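Local coordinates for elafin (Homo sapiens, PDB 1FLE), which inhibits neutrophil and pancreatic elastase in skin, here seen as its C-terminal WAP-type inhibitor domain, and may prevent elastase-mediated tissue proteolysis, at residues B[14-19]-B[53-57]. Residues are numbered along the deposited sequence; the frame is centred on the assembly and turned at random.
Sequences GSCPII and CFVPQ
P17 and I19 both reach the side chain of F54, each at a different part of it. The pyrrolidine of P17 crosses the phenylalanine side chain at about a right angle: CD of P17 rests on CB of F54 at 3.6 Å, and CG of P17 lies obliquely near the ring root at CG and CD2. Farther out, the I19 and F54 side chains come from opposite directions, and CD1 of I19 lies over one ring face, a CH-pi contact 4.3 Å from the ring centroid, displaced toward CE2 and CZ. With CG anti to its own carbonyl carbon (chi1 -58°), F54 sets its ring root at P17 and its CE2–CZ rim at CD1 of I19. Replacing F54 by an alanine removes the ring and would probably leave the I19 methyl without its aromatic face and P17 with a much reduced apolar partner. At the chain terminus, S15 N donates a nearly straight bond (169°) to the carboxylate O of Q57, 3.0 Å away. The Q57 side chain, bent at chi2, runs back alongside P17, where NE2 lies 3.6 Å from CA of P17. The C16–C45 disulfide ties residues 14-19 to strand 43-46, and F54 is hydrogen-bonded through its backbone to K43 of that same strand. The contact thus joins the loop before strand 21-23 to the C-terminal tail of the four-disulfide core, with apolar packing at F54 and a polar tie at the terminal carboxylate, whose negative charge probably strengthens the S15 bond.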
loop_
_atom_site.group_PDB
_atom_site.type_symbol
_atom_site.label_atom_id
_atom_site.label_comp_id
_atom_site.label_asym_id
_atom_site.label_seq_id
_atom_site.Cartn_x
_atom_site.Cartn_y
_atom_site.Cartn_z
ATOM N N GLY B 14 -14.814 -27.698 11.286
ATOM C CA GLY B 14 -13.450 -27.371 11.733
ATOM C C GLY B 14 -13.090 -25.947 12.011
ATOM O O GLY B 14 -13.930 -25.032 11.951
ATOM N N SER B 15 -11.802 -25.722 12.302
ATOM C CA SER B 15 -11.308 -24.380 12.600
ATOM C C SER B 15 -10.676 -23.704 11.386
ATOM O O SER B 15 -10.189 -24.276 10.414
ATOM C CB SER B 15 -10.317 -24.336 13.753
ATOM O OG SER B 15 -10.901 -24.528 15.017
ATOM N N CYS B 16 -10.719 -22.394 11.540
ATOM C CA CYS B 16 -10.130 -21.465 10.569
ATOM C C CYS B 16 -8.650 -21.338 10.945
ATOM O O CYS B 16 -8.309 -21.408 12.134
ATOM C CB CYS B 16 -10.763 -20.077 10.784
ATOM S SG CYS B 16 -12.410 -19.962 10.045
ATOM N N PRO B 17 -7.864 -21.100 9.924
ATOM C CA PRO B 17 -6.421 -20.863 10.149
ATOM C C PRO B 17 -6.229 -19.451 10.726
ATOM O O PRO B 17 -7.087 -18.561 10.448
ATOM C CB PRO B 17 -5.854 -20.972 8.729
ATOM C CG PRO B 17 -6.968 -20.452 7.859
ATOM C CD PRO B 17 -8.238 -20.986 8.502
ATOM N N ILE B 18 -5.162 -19.253 11.498
ATOM C CA ILE B 18 -4.840 -17.905 11.973
ATOM C C ILE B 18 -4.033 -17.289 10.794
ATOM O O ILE B 18 -3.261 -17.973 10.103
ATOM C CB ILE B 18 -4.024 -17.721 13.273
ATOM C CG1 ILE B 18 -2.734 -18.583 13.214
ATOM C CG2 ILE B 18 -4.844 -17.913 14.581
ATOM C CD1 ILE B 18 -1.555 -18.042 14.073
ATOM N N ILE B 19 -4.305 -16.032 10.590
ATOM C CA ILE B 19 -3.581 -15.297 9.493
ATOM C C ILE B 19 -2.943 -14.142 10.251
ATOM O O ILE B 19 -3.671 -13.368 10.888
ATOM C CB ILE B 19 -4.513 -15.061 8.291
ATOM C CG1 ILE B 19 -4.766 -16.364 7.481
ATOM C CG2 ILE B 19 -4.036 -13.943 7.303
ATOM C CD1 ILE B 19 -6.033 -17.184 7.832
ATOM N N CYS B 53 -12.480 -18.017 1.861
ATOM C CA CYS B 53 -12.752 -19.434 2.022
ATOM C C CYS B 53 -11.511 -20.272 2.211
ATOM O O CYS B 53 -10.776 -20.461 1.208
ATOM C CB CYS B 53 -13.550 -19.947 0.809
ATOM S SG CYS B 53 -15.173 -19.159 0.553
ATOM N N PHE B 54 -11.340 -20.781 3.412
ATOM C CA PHE B 54 -10.177 -21.606 3.801
ATOM C C PHE B 54 -10.593 -23.060 4.000
ATOM O O PHE B 54 -11.757 -23.381 4.137
ATOM C CB PHE B 54 -9.444 -21.035 5.062
ATOM C CG PHE B 54 -8.977 -19.618 4.838
ATOM C CD1 PHE B 54 -9.828 -18.529 5.067
ATOM C CD2 PHE B 54 -7.707 -19.356 4.325
ATOM C CE1 PHE B 54 -9.416 -17.210 4.821
ATOM C CE2 PHE B 54 -7.278 -18.051 4.074
ATOM C CZ PHE B 54 -8.142 -16.965 4.306
ATOM N N VAL B 55 -9.558 -23.887 3.923
ATOM C CA VAL B 55 -9.657 -25.314 4.227
ATOM C C VAL B 55 -9.445 -25.260 5.772
ATOM O O VAL B 55 -8.467 -24.608 6.175
ATOM C CB VAL B 55 -8.557 -26.118 3.535
ATOM C CG1 VAL B 55 -8.475 -27.541 4.057
ATOM C CG2 VAL B 55 -8.683 -26.143 2.014
ATOM N N PRO B 56 -10.332 -25.851 6.530
ATOM C CA PRO B 56 -10.252 -25.859 8.000
ATOM C C PRO B 56 -9.085 -26.627 8.598
ATOM O O PRO B 56 -8.146 -27.092 7.942
ATOM C CB PRO B 56 -11.627 -26.423 8.393
ATOM C CG PRO B 56 -11.946 -27.369 7.274
ATOM C CD PRO B 56 -11.525 -26.587 6.025
ATOM N N GLN B 57 -9.088 -26.778 9.914
ATOM C CA GLN B 57 -8.091 -27.442 10.735
ATOM C C GLN B 57 -8.699 -28.229 11.903
ATOM O O GLN B 57 -9.952 -28.125 11.980
ATOM C CB GLN B 57 -7.023 -26.468 11.275
ATOM C CG GLN B 57 -5.958 -26.284 10.205
ATOM C CD GLN B 57 -5.332 -24.908 10.184
ATOM O OE1 GLN B 57 -4.645 -24.628 9.190
ATOM N NE2 GLN B 57 -5.591 -24.164 11.265
ATOM O OXT GLN B 57 -7.929 -28.878 12.641
#